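Local atomic coordinates of mandelate racemase/muconate lactonizing enzyme-like protein (Roseovarius sp. TM1035, PDB entry 3RCY), a protein that belongs to the enolase superfamily, binds magnesium, and probably acts on a carboxylate substrate as mandelate racemase and muconate lactonizing enzyme do. Residues 40-44 with 284-288; 4-9 with 55-59; 166-170 with 188-193; 127-132 with 162-167. All blocks are in the same frame, centred on the assembly; numbering follows the deposited sequence.

Interaction 1: 40-44 with 284-288; sequences ECYAA and ALGRA
Arg287 sets its guanidinium group against the ring of Tyr42, with the two planes 70° apart. Its NH1 comes in at the ring edge, 3.5 Å from Tyr42 CE2. In return, the CD2-CE2 side of the ring lies over one face of the guanidinium group. The ring gets there because Tyr42 CG is anti to the backbone N (chi1 -163°). Ala284 CB touches the same side of the ring, 3.7 Å from Tyr42 CD2. Arg287 bends at chi3 (-82°), which carries its nitrogens alongside residues 42-44.

The backbones are pinned by Tyr42 N, which donates to Gly286 O at 2.9 Å from above the carbonyl plane. Gly286 has no side chain, so its CA can approach Glu40 O to 3.4 Å; that buried oxygen has no polar partner in the model.

Three waters lie in the guanidinium plane. One joins Arg287 NE to Tyr42 O. The other two join NH2 to Ala44 N, one of them weakly. NH1 donates to Glu261 O, and Glu261 belongs to the magnesium site. A methionine in place of Arg287 would probably leave Glu261 O without the NH1 donor and break the water links to residues 42 and 44. The contact thus joins the N-terminal capping domain to the barrel, and a buried guanidinium group bonded to a carbonyl oxygen and waters links it to a metal-binding residue.

Interaction 2: 4-9 with 55-59; sequences LRDLDI and IEDVF
Leu7 packs on Phe59 where strand 4-9 runs alongside helix 55-59. The two axes are 9.9 Å apart and nearly antiparallel, at 165°. This is the alpha-plus-beta capping domain of the enolase superfamily, in which helices lie against a small antiparallel sheet.

The aromatic contact is a CH-pi interaction. Leu7 CB stands over one face of the Phe59 ring, 4.0 Å from its centroid and shifted toward the rim. Phe59 CG is anti to the backbone N (chi1 177°), which extends the ring from the helix to the strand. Its edge meets Leu4 CB, 4.1 Å from Phe59 CE1. Arg5 O also lies at the edge, 3.8 Å from Phe59 CE2.

The aliphatic contacts form the other end. Ile9 CD1 rests on Ile55 CG2 at 3.6 Å and also touches the CG methylene of Glu56. Leu7 CD2 reaches the same Ile55 CG2 at 4.0 Å.

The charged side chains of Arg5 and Asp6 start away from the helix. Both residues face Thr30 in a classic beta bulge. The bulge leaves Leu4 and Leu7 both directed at the helix. Arg5 grips the Asp6 carboxylate side-on, with Arg5 NH2 3.1 Å from Asp6 OD2. The helix also meets the second subunit, where Asp57 OD2, pointing away from the strand, accepts from Gly47 N of that subunit.

No hydrogen bond crosses between strand and helix. Their association therefore rests on apolar and CH-pi contacts, while the Arg5-Asp6 salt bridge lies at the margin and does not join strand to helix.

Interaction 3: 166-170 with 188-193; sequences KFDPA and LSVEFC
Phe192 takes Pro169 CB over the centre of one ring face. Pro169 CB is 3.5 Å from the Phe192 ring centroid and 10° off the normal, a close CH-pi contact. At the Phe192 edge, in its plane, is Leu188 CD1 from the preceding helical turn. The second flat group is Phe167. Its edge meets Cys193 SG, which lies 5.3 Å from the Phe167 ring centroid, a sulfur-aromatic contact. The two phenylalanine side chains pass one another, running opposite ways, and touch obliquely, with Phe167 CD2 3.8 Å from Phe192 CD2. Phe167 CG sits between the backbone N and the carbonyl carbon (chi1 52°), which turns the ring to the helix.

Strand 164-167, helix 183-200 and strand 205-208 form a beta-alpha-beta unit of the enolase-type barrel. The contact ties the strand end and the loop after it to the helix of that unit. Helix 147-159 touches Phe192 as well, and Phe208 of the next strand touches Pro169 and Cys193.

Past the strand, the loop folds into an Asx turn. Asp168 OD1 accepts from Ala170 N at 2.9 Å, on its anti side and tilted from the carboxylate plane. Asp168 OD2 is held by His211 and Gln213. The turn leaves Pro169 and Ala170 lying against the helix. Pro169 CG lies 3.7 Å from Ser189 CA. Ser189 OG touches Ala170 CB at 3.7 Å, while its hydrogen bond goes to Asp185 O. Leu188 CD2 comes within 3.6 Å of Pro169 O.

Interaction 4: 127-132 with 162-167; sequences RAYTYL and YTAVKF
Lys166 NZ donates to Tyr129 OH at 2.8 Å, close to the bound magnesium ion. The two residues stand on neighbouring parallel strands, 126-131 and 164-167, of the enolase-type barrel. The strand axes cross at -28°. NZ also forms salt bridges with Glu235, a residue of the magnesium site, and with Glu336.

Two tyrosines position the lysine. NZ lies in the Tyr129 ring plane, at its edge. Tyr131 offers a face instead: Lys166 CE sits over it, 4.0 Å from the ring centroid. The lysine chain bends at chi3 (93°) between them. Any cation-pi attraction to Tyr131 is weak, since NZ is farther off than CE.

Behind these side chains are two backbone bonds. Lys166 N donates to Thr130 O, and Leu132 N donates to Lys166 O at 2.8 Å.

Thr130 and Val165 point to the other face of the sheet, toward helix 147-159. There Leu132 CD2 meets Val165 CB at 3.6 Å. Thr130 CG2 stands over the centre of the Tyr162 ring, 3.8 Å from its centroid.

At the far end, the extended Arg127 chain grips Thr163 side-on. Arg127 NE donates to Thr163 OG1 at 2.7 Å. Arg127 NH2 donates to Thr163 O at 2.9 Å. NH2 is also bridged to Asp205, and Tyr396 of the third subunit makes a cation-pi contact with Arg127. A leucine here would probably leave Thr163 OG1 and O without these two donors and Asp205 without this positive partner. One water accepts from Thr163 N and donates to Ala128 O, 2.6 Å away.

Interactions 1 and 2 belong together: Cys41 SG packs 3.8 Å from Ile55 CD1, and both contacts reach the three-stranded sheet of the capping domain. Interactions 3 and 4 share Lys166 and Phe167. In the latter, Lys166 reaches the carboxylates beside the metal; in the former, Phe167 is directed to helix 183-200. The magnesium ion lies about 4 Å from the Lys166 side chain, about 8 Å from that of Tyr42 and about 11 Å from that of Phe167. The Arg287 side chain of interaction 1 is about 9 Å from a bound ribofuranose. Interactions 1 and 4 both lie near the metal site, probably the active site, with nearest atoms about 9 Å apart. Interaction 2 lies farther out, its centre 35 Å from that of interaction 4.

Interaction 1: 40-44 with 284-288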
loop_
_atom_site.group_PDB
_atom_site.type_symbol
_atom_site.label_atom_id
_atom_site.label_comp_id
_atom_site.label_asym_id
_atom_site.label_seq_id
_atom_site.Cartn_x
_atom_site.Cartn_y
_atom_site.Cartn_z
ATOM N N GLU A 40 13.379 -11.021 38.851
ATOM C CA GLU A 40 12.555 -9.886 39.253
ATOM C C GLU A 40 11.366 -9.741 38.308
ATOM O O GLU A 40 11.537 -9.745 37.088
ATOM C CB GLU A 40 13.400 -8.608 39.296
ATOM C CG GLU A 40 12.612 -7.362 39.680
ATOM C CD GLU A 40 13.489 -6.190 40.091
ATOM O OE1 GLU A 40 14.741 -6.316 40.117
ATOM O OE2 GLU A 40 12.899 -5.126 40.389
ATOM N N CYS A 41 10.162 -9.666 38.874
ATOM C CA CYS A 41 8.949 -9.487 38.075
ATOM C C CYS A 41 8.580 -8.015 37.970
ATOM O O CYS A 41 8.731 -7.256 38.927
ATOM C CB CYS A 41 7.772 -10.263 38.672
ATOM S SG CYS A 41 8.042 -12.041 38.772
ATOM N N TYR A 42 8.093 -7.624 36.800
ATOM C CA TYR A 42 7.659 -6.263 36.550
ATOM C C TYR A 42 6.199 -6.330 36.108
ATOM O O TYR A 42 5.896 -6.607 34.937
ATOM C CB TYR A 42 8.558 -5.610 35.492
ATOM C CG TYR A 42 8.461 -4.097 35.432
ATOM C CD1 TYR A 42 8.984 -3.303 36.457
ATOM C CD2 TYR A 42 7.859 -3.462 34.349
ATOM C CE1 TYR A 42 8.901 -1.913 36.409
ATOM C CE2 TYR A 42 7.769 -2.071 34.285
ATOM C CZ TYR A 42 8.298 -1.306 35.319
ATOM O OH TYR A 42 8.211 0.066 35.268
ATOM N N ALA A 43 5.299 -6.120 37.067
ATOM C CA ALA A 43 3.866 -6.272 36.851
ATOM C C ALA A 43 3.100 -5.581 37.980
ATOM O O ALA A 43 3.231 -5.963 39.148
ATOM C CB ALA A 43 3.502 -7.751 36.795
ATOM N N ALA A 44 2.318 -4.560 37.636
ATOM C CA ALA A 44 1.571 -3.806 38.648
ATOM C C ALA A 44 0.152 -3.437 38.227
ATOM O O ALA A 44 -0.402 -2.464 38.732
ATOM C CB ALA A 44 2.334 -2.562 39.062
ATOM N N ALA A 284 10.986 -4.057 29.246
ATOM C CA ALA A 284 11.352 -4.395 30.609
ATOM C C ALA A 284 11.407 -5.918 30.656
ATOM O O ALA A 284 10.371 -6.581 30.537
ATOM C CB ALA A 284 10.306 -3.855 31.590
ATOM N N LEU A 285 12.608 -6.473 30.823
ATOM C CA LEU A 285 12.798 -7.936 30.798
ATOM C C LEU A 285 11.946 -8.680 31.828
ATOM O O LEU A 285 11.527 -9.817 31.588
ATOM C CB LEU A 285 14.276 -8.305 30.955
ATOM C CG LEU A 285 15.075 -8.392 29.640
ATOM C CD1 LEU A 285 15.148 -7.044 28.921
ATOM C CD2 LEU A 285 16.483 -8.910 29.896
ATOM N N GLY A 286 11.691 -8.031 32.963
ATOM C CA GLY A 286 10.809 -8.583 34.007
ATOM C C GLY A 286 9.334 -8.558 33.638
ATOM O O GLY A 286 8.498 -9.104 34.357
ATOM N N ARG A 287 9.017 -7.911 32.521
ATOM C CA ARG A 287 7.655 -7.868 32.006
ATOM C C ARG A 287 7.506 -8.619 30.691
ATOM O O ARG A 287 6.513 -9.315 30.470
ATOM C CB ARG A 287 7.211 -6.409 31.796
ATOM C CG ARG A 287 6.009 -6.262 30.851
ATOM C CD ARG A 287 5.466 -4.851 30.861
ATOM N NE ARG A 287 4.577 -4.616 32.001
ATOM C CZ ARG A 287 4.393 -3.430 32.572
ATOM N NH1 ARG A 287 5.060 -2.367 32.137
ATOM N NH2 ARG A 287 3.547 -3.308 33.583
ATOM N N ALA A 288 8.493 -8.466 29.814
ATOM C CA ALA A 288 8.302 -8.751 28.396
ATOM C C ALA A 288 8.466 -10.205 27.993
ATOM O O ALA A 288 8.313 -10.535 26.817
ATOM C CB ALA A 288 9.201 -7.834 27.532
HETATM O O HOH W 1 3.626 -6.862 33.434
HETATM O O HOH W 2 1.478 -5.186 34.627
HETATM O O HOH W 3 2.912 -1.934 35.809
#

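Interaction 2: 4-9 with 55-59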
loop_
_atom_site.group_PDB
_atom_site.type_symbol
_atom_site.label_atom_id
_atom_site.label_comp_id
_atom_site.label_asym_id
_atom_site.label_seq_id
_atom_site.Cartn_x
_atom_site.Cartn_y
_atom_site.Cartn_z
ATOM N N LEU A 4 13.898 -27.526 38.789
ATOM C CA LEU A 4 13.390 -26.463 39.655
ATOM C C LEU A 4 12.506 -27.090 40.726
ATOM O O LEU A 4 11.684 -27.961 40.422
ATOM C CB LEU A 4 12.566 -25.470 38.836
ATOM C CG LEU A 4 13.283 -24.742 37.697
ATOM C CD1 LEU A 4 12.282 -23.978 36.843
ATOM C CD2 LEU A 4 14.378 -23.810 38.230
ATOM N N ARG A 5 12.681 -26.660 41.973
ATOM C CA ARG A 5 11.904 -27.219 43.074
ATOM C C ARG A 5 11.187 -26.155 43.918
ATOM O O ARG A 5 9.978 -26.243 44.104
ATOM C CB ARG A 5 12.771 -28.139 43.947
ATOM C CG ARG A 5 11.960 -28.992 44.943
ATOM C CD ARG A 5 12.855 -29.752 45.923
ATOM N NE ARG A 5 13.658 -28.840 46.739
ATOM C CZ ARG A 5 14.801 -29.163 47.337
ATOM N NH1 ARG A 5 15.299 -30.387 47.221
ATOM N NH2 ARG A 5 15.453 -28.252 48.045
ATOM N N ASP A 6 11.915 -25.150 44.407
ATOM C CA ASP A 6 11.350 -24.208 45.383
ATOM C C ASP A 6 11.229 -22.790 44.837
ATOM O O ASP A 6 12.045 -22.363 44.018
ATOM C CB ASP A 6 12.196 -24.168 46.662
ATOM C CG ASP A 6 12.615 -25.548 47.133
ATOM O OD1 ASP A 6 11.744 -26.439 47.222
ATOM O OD2 ASP A 6 13.819 -25.739 47.416
ATOM N N LEU A 7 10.211 -22.078 45.321
ATOM C CA LEU A 7 10.007 -20.668 45.032
ATOM C C LEU A 7 9.825 -19.859 46.316
ATOM O O LEU A 7 9.028 -20.216 47.184
ATOM C CB LEU A 7 8.780 -20.475 44.129
ATOM C CG LEU A 7 8.182 -19.065 43.998
ATOM C CD1 LEU A 7 9.124 -18.073 43.284
ATOM C CD2 LEU A 7 6.839 -19.139 43.287
ATOM N N ASP A 8 10.573 -18.767 46.417
ATOM C CA ASP A 8 10.336 -17.758 47.433
ATOM C C ASP A 8 10.100 -16.427 46.736
ATOM O O ASP A 8 10.811 -16.081 45.786
ATOM C CB ASP A 8 11.536 -17.650 48.366
ATOM C CG ASP A 8 11.768 -18.919 49.146
ATOM O OD1 ASP A 8 11.026 -19.156 50.109
ATOM O OD2 ASP A 8 12.679 -19.691 48.789
ATOM N N ILE A 9 9.091 -15.697 47.194
ATOM C CA ILE A 9 8.807 -14.369 46.661
ATOM C C ILE A 9 9.055 -13.346 47.760
ATOM O O ILE A 9 8.566 -13.500 48.886
ATOM C CB ILE A 9 7.344 -14.241 46.159
ATOM C CG1 ILE A 9 7.019 -15.335 45.121
ATOM C CG2 ILE A 9 7.100 -12.824 45.592
ATOM C CD1 ILE A 9 5.492 -15.545 44.882
ATOM N N ILE A 55 2.139 -15.420 40.566
ATOM C CA ILE A 55 3.490 -15.986 40.442
ATOM C C ILE A 55 3.527 -17.439 40.930
ATOM O O ILE A 55 4.027 -18.320 40.230
ATOM C CB ILE A 55 4.533 -15.112 41.185
ATOM C CG1 ILE A 55 4.686 -13.762 40.471
ATOM C CG2 ILE A 55 5.883 -15.812 41.274
ATOM C CD1 ILE A 55 5.330 -12.674 41.331
ATOM N N GLU A 56 2.968 -17.681 42.115
ATOM C CA GLU A 56 2.888 -19.031 42.676
ATOM C C GLU A 56 2.162 -20.000 41.733
ATOM O O GLU A 56 2.607 -21.132 41.543
ATOM C CB GLU A 56 2.229 -19.012 44.073
ATOM C CG GLU A 56 3.135 -18.459 45.178
ATOM C CD GLU A 56 2.414 -18.233 46.509
ATOM O OE1 GLU A 56 1.187 -18.480 46.582
ATOM O OE2 GLU A 56 3.075 -17.804 47.486
ATOM N N ASP A 57 1.064 -19.540 41.132
ATOM C CA ASP A 57 0.308 -20.344 40.166
ATOM C C ASP A 57 1.160 -20.702 38.947
ATOM O O ASP A 57 1.309 -21.878 38.613
ATOM C CB ASP A 57 -0.961 -19.609 39.720
ATOM C CG ASP A 57 -1.844 -20.456 38.820
ATOM O OD1 ASP A 57 -1.435 -20.751 37.677
ATOM O OD2 ASP A 57 -2.958 -20.823 39.247
ATOM N N VAL A 58 1.702 -19.678 38.290
ATOM C CA VAL A 58 2.555 -19.858 37.111
ATOM C C VAL A 58 3.698 -20.845 37.387
ATOM O O VAL A 58 3.934 -21.784 36.609
ATOM C CB VAL A 58 3.121 -18.490 36.627
ATOM C CG1 VAL A 58 4.213 -18.691 35.566
ATOM C CG2 VAL A 58 1.979 -17.609 36.069
ATOM N N PHE A 59 4.419 -20.623 38.486
ATOM C CA PHE A 59 5.507 -21.519 38.853
ATOM C C PHE A 59 5.033 -22.953 39.096
ATOM O O PHE A 59 5.583 -23.885 38.516
ATOM C CB PHE A 59 6.288 -21.008 40.068
ATOM C CG PHE A 59 7.377 -21.948 40.516
ATOM C CD1 PHE A 59 8.560 -22.060 39.789
ATOM C CD2 PHE A 59 7.213 -22.736 41.656
ATOM C CE1 PHE A 59 9.575 -22.935 40.192
ATOM C CE2 PHE A 59 8.222 -23.618 42.069
ATOM C CZ PHE A 59 9.409 -23.708 41.327
#

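Interaction 3: 166-170 with 188-193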
loop_
_atom_site.group_PDB
_atom_site.type_symbol
_atom_site.label_atom_id
_atom_site.label_comp_id
_atom_site.label_asym_id
_atom_site.label_seq_id
_atom_site.Cartn_x
_atom_site.Cartn_y
_atom_site.Cartn_z
ATOM N N LYS A 166 18.116 11.442 30.637
ATOM C CA LYS A 166 16.683 11.378 30.343
ATOM C C LYS A 166 15.860 12.233 31.303
ATOM O O LYS A 166 16.220 12.400 32.474
ATOM C CB LYS A 166 16.195 9.922 30.368
ATOM C CG LYS A 166 14.775 9.738 29.805
ATOM C CD LYS A 166 14.557 8.321 29.289
ATOM C CE LYS A 166 13.953 7.413 30.360
ATOM N NZ LYS A 166 13.717 6.047 29.796
ATOM N N PHE A 167 14.763 12.780 30.780
ATOM C CA PHE A 167 13.889 13.698 31.510
ATOM C C PHE A 167 12.546 13.782 30.785
ATOM O O PHE A 167 12.484 13.598 29.559
ATOM C CB PHE A 167 14.535 15.095 31.611
ATOM C CG PHE A 167 14.991 15.653 30.282
ATOM C CD1 PHE A 167 16.223 15.275 29.731
ATOM C CD2 PHE A 167 14.178 16.530 29.567
ATOM C CE1 PHE A 167 16.633 15.767 28.486
ATOM C CE2 PHE A 167 14.573 17.034 28.334
ATOM C CZ PHE A 167 15.805 16.653 27.787
ATOM N N ASP A 168 11.482 14.035 31.544
ATOM C CA ASP A 168 10.149 14.247 30.987
ATOM C C ASP A 168 9.503 15.461 31.639
ATOM O O ASP A 168 8.977 15.367 32.750
ATOM C CB ASP A 168 9.246 13.017 31.180
ATOM C CG ASP A 168 7.838 13.207 30.582
ATOM O OD1 ASP A 168 7.552 14.260 29.966
ATOM O OD2 ASP A 168 7.008 12.284 30.719
ATOM N N PRO A 169 9.538 16.604 30.948
ATOM C CA PRO A 169 8.947 17.837 31.442
ATOM C C PRO A 169 7.549 18.100 30.868
ATOM O O PRO A 169 6.986 19.177 31.099
ATOM C CB PRO A 169 9.917 18.891 30.912
ATOM C CG PRO A 169 10.409 18.310 29.604
ATOM C CD PRO A 169 10.260 16.811 29.680
ATOM N N ALA A 170 7.002 17.120 30.150
ATOM C CA ALA A 170 5.835 17.330 29.292
ATOM C C ALA A 170 4.473 17.174 29.977
ATOM O O ALA A 170 3.441 17.278 29.324
ATOM C CB ALA A 170 5.920 16.426 28.051
ATOM N N LEU A 188 7.658 24.473 28.257
ATOM C CA LEU A 188 8.538 23.919 29.291
ATOM C C LEU A 188 9.473 22.859 28.699
ATOM O O LEU A 188 10.651 22.802 29.048
ATOM C CB LEU A 188 7.758 23.331 30.470
ATOM C CG LEU A 188 8.616 22.982 31.703
ATOM C CD1 LEU A 188 9.269 24.232 32.316
ATOM C CD2 LEU A 188 7.806 22.232 32.761
ATOM N N SER A 189 8.935 22.032 27.803
ATOM C CA SER A 189 9.724 21.002 27.137
ATOM C C SER A 189 10.859 21.615 26.317
ATOM O O SER A 189 11.968 21.090 26.311
ATOM C CB SER A 189 8.845 20.123 26.243
ATOM O OG SER A 189 7.929 19.379 27.025
ATOM N N VAL A 190 10.562 22.717 25.628
ATOM C CA VAL A 190 11.562 23.466 24.868
ATOM C C VAL A 190 12.612 24.070 25.821
ATOM O O VAL A 190 13.816 23.976 25.570
ATOM C CB VAL A 190 10.892 24.564 23.983
ATOM C CG1 VAL A 190 11.920 25.532 23.417
ATOM C CG2 VAL A 190 10.070 23.921 22.844
ATOM N N GLU A 191 12.152 24.678 26.912
ATOM C CA GLU A 191 13.061 25.238 27.913
ATOM C C GLU A 191 14.019 24.183 28.495
ATOM O O GLU A 191 15.219 24.440 28.631
ATOM C CB GLU A 191 12.283 25.935 29.037
ATOM C CG GLU A 191 13.184 26.759 29.959
ATOM C CD GLU A 191 12.509 27.210 31.245
ATOM O OE1 GLU A 191 11.305 26.922 31.440
ATOM O OE2 GLU A 191 13.196 27.857 32.070
ATOM N N PHE A 192 13.486 23.012 28.845
ATOM C CA PHE A 192 14.306 21.887 29.316
ATOM C C PHE A 192 15.379 21.492 28.289
ATOM O O PHE A 192 16.559 21.411 28.626
ATOM C CB PHE A 192 13.436 20.662 29.631
ATOM C CG PHE A 192 13.035 20.531 31.088
ATOM C CD1 PHE A 192 12.184 21.466 31.692
ATOM C CD2 PHE A 192 13.466 19.436 31.838
ATOM C CE1 PHE A 192 11.795 21.325 33.027
ATOM C CE2 PHE A 192 13.085 19.288 33.183
ATOM C CZ PHE A 192 12.247 20.238 33.778
ATOM N N CYS A 193 14.964 21.240 27.047
ATOM C CA CYS A 193 15.905 20.839 26.003
ATOM C C CYS A 193 16.976 21.900 25.781
ATOM O O CYS A 193 18.156 21.572 25.695
ATOM C CB CYS A 193 15.183 20.531 24.685
ATOM S SG CYS A 193 14.225 19.002 24.707
#

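Interaction 4: 127-132 with 162-167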
loop_
_atom_site.group_PDB
_atom_site.type_symbol
_atom_site.label_atom_id
_atom_site.label_comp_id
_atom_site.label_asym_id
_atom_site.label_seq_id
_atom_site.Cartn_x
_atom_site.Cartn_y
_atom_site.Cartn_z
ATOM N N ARG A 127 27.149 1.067 27.199
ATOM C CA ARG A 127 26.779 2.457 27.427
ATOM C C ARG A 127 25.578 2.537 28.370
ATOM O O ARG A 127 24.569 1.864 28.152
ATOM C CB ARG A 127 26.451 3.117 26.095
ATOM C CG ARG A 127 26.303 4.608 26.153
ATOM C CD ARG A 127 26.094 5.167 24.747
ATOM N NE ARG A 127 25.797 6.592 24.801
ATOM C CZ ARG A 127 25.307 7.307 23.795
ATOM N NH1 ARG A 127 25.031 6.734 22.629
ATOM N NH2 ARG A 127 25.080 8.603 23.966
ATOM N N ALA A 128 25.701 3.344 29.422
ATOM C CA ALA A 128 24.623 3.518 30.396
ATOM C C ALA A 128 24.010 4.907 30.307
ATOM O O ALA A 128 24.645 5.851 29.820
ATOM C CB ALA A 128 25.139 3.267 31.826
ATOM N N TYR A 129 22.779 5.035 30.783
ATOM C CA TYR A 129 22.187 6.358 30.981
ATOM C C TYR A 129 21.340 6.384 32.247
ATOM O O TYR A 129 21.013 5.336 32.811
ATOM C CB TYR A 129 21.354 6.785 29.767
ATOM C CG TYR A 129 19.947 6.206 29.668
ATOM C CD1 TYR A 129 19.708 5.043 28.938
ATOM C CD2 TYR A 129 18.849 6.847 30.266
ATOM C CE1 TYR A 129 18.431 4.520 28.811
ATOM C CE2 TYR A 129 17.557 6.328 30.148
ATOM C CZ TYR A 129 17.358 5.162 29.413
ATOM O OH TYR A 129 16.103 4.627 29.274
ATOM N N THR A 130 20.952 7.582 32.660
ATOM C CA THR A 130 20.075 7.739 33.813
ATOM C C THR A 130 19.059 8.849 33.572
ATOM O O THR A 130 19.293 9.737 32.746
ATOM C CB THR A 130 20.905 8.007 35.115
ATOM O OG1 THR A 130 20.029 8.159 36.239
ATOM C CG2 THR A 130 21.775 9.240 34.980
ATOM N N TYR A 131 17.923 8.778 34.268
ATOM C CA TYR A 131 17.056 9.937 34.448
ATOM C C TYR A 131 17.839 11.033 35.158
ATOM O O TYR A 131 18.798 10.752 35.881
ATOM C CB TYR A 131 15.871 9.600 35.351
ATOM C CG TYR A 131 14.592 9.185 34.676
ATOM C CD1 TYR A 131 14.040 7.923 34.929
ATOM C CD2 TYR A 131 13.911 10.048 33.816
ATOM C CE1 TYR A 131 12.852 7.520 34.340
ATOM C CE2 TYR A 131 12.709 9.657 33.212
ATOM C CZ TYR A 131 12.189 8.383 33.483
ATOM O OH TYR A 131 11.011 7.954 32.901
ATOM N N LEU A 132 17.402 12.275 34.969
ATOM C CA LEU A 132 17.853 13.385 35.798
ATOM C C LEU A 132 17.074 13.394 37.114
ATOM O O LEU A 132 15.861 13.611 37.129
ATOM C CB LEU A 132 17.680 14.716 35.068
ATOM C CG LEU A 132 18.471 14.831 33.763
ATOM C CD1 LEU A 132 18.163 16.135 33.043
ATOM C CD2 LEU A 132 19.962 14.696 34.059
ATOM N N TYR A 162 28.392 10.100 32.373
ATOM C CA TYR A 162 27.214 9.736 31.573
ATOM C C TYR A 162 27.231 10.429 30.214
ATOM O O TYR A 162 27.562 11.619 30.116
ATOM C CB TYR A 162 25.909 10.025 32.311
ATOM C CG TYR A 162 25.632 9.022 33.401
ATOM C CD1 TYR A 162 25.034 7.796 33.110
ATOM C CD2 TYR A 162 25.984 9.291 34.723
ATOM C CE1 TYR A 162 24.787 6.860 34.108
ATOM C CE2 TYR A 162 25.749 8.363 35.727
ATOM C CZ TYR A 162 25.149 7.152 35.413
ATOM O OH TYR A 162 24.922 6.237 36.413
ATOM N N THR A 163 26.905 9.662 29.174
ATOM C CA THR A 163 26.905 10.151 27.798
ATOM C C THR A 163 25.482 10.367 27.267
ATOM O O THR A 163 25.277 10.635 26.079
ATOM C CB THR A 163 27.661 9.181 26.863
ATOM O OG1 THR A 163 27.003 7.913 26.853
ATOM C CG2 THR A 163 29.119 9.011 27.318
ATOM N N ALA A 164 24.497 10.230 28.152
ATOM C CA ALA A 164 23.099 10.457 27.801
ATOM C C ALA A 164 22.292 10.624 29.078
ATOM O O ALA A 164 22.575 9.969 30.093
ATOM C CB ALA A 164 22.545 9.295 26.944
ATOM N N VAL A 165 21.310 11.521 29.028
ATOM C CA VAL A 165 20.463 11.818 30.180
ATOM C C VAL A 165 19.008 11.901 29.755
ATOM O O VAL A 165 18.707 12.377 28.658
ATOM C CB VAL A 165 20.883 13.126 30.909
ATOM C CG1 VAL A 165 22.287 12.996 31.491
ATOM C CG2 VAL A 165 20.791 14.359 29.994
ATOM N N LYS A 166 18.116 11.442 30.637
ATOM C CA LYS A 166 16.683 11.378 30.343
ATOM C C LYS A 166 15.860 12.233 31.303
ATOM O O LYS A 166 16.220 12.400 32.474
ATOM C CB LYS A 166 16.195 9.922 30.368
ATOM C CG LYS A 166 14.775 9.738 29.805
ATOM C CD LYS A 166 14.557 8.321 29.289
ATOM C CE LYS A 166 13.953 7.413 30.360
ATOM N NZ LYS A 166 13.717 6.047 29.796
ATOM N N PHE A 167 14.763 12.780 30.780
ATOM C CA PHE A 167 13.889 13.698 31.510
ATOM C C PHE A 167 12.546 13.782 30.785
ATOM O O PHE A 167 12.484 13.598 29.559
ATOM C CB PHE A 167 14.535 15.095 31.611
ATOM C CG PHE A 167 14.991 15.653 30.282
ATOM C CD1 PHE A 167 16.223 15.275 29.731
ATOM C CD2 PHE A 167 14.178 16.530 29.567
ATOM C CE1 PHE A 167 16.633 15.767 28.486
ATOM C CE2 PHE A 167 14.573 17.034 28.334
ATOM C CZ PHE A 167 15.805 16.653 27.787
HETATM O O HOH W 4 27.052 6.772 29.303
#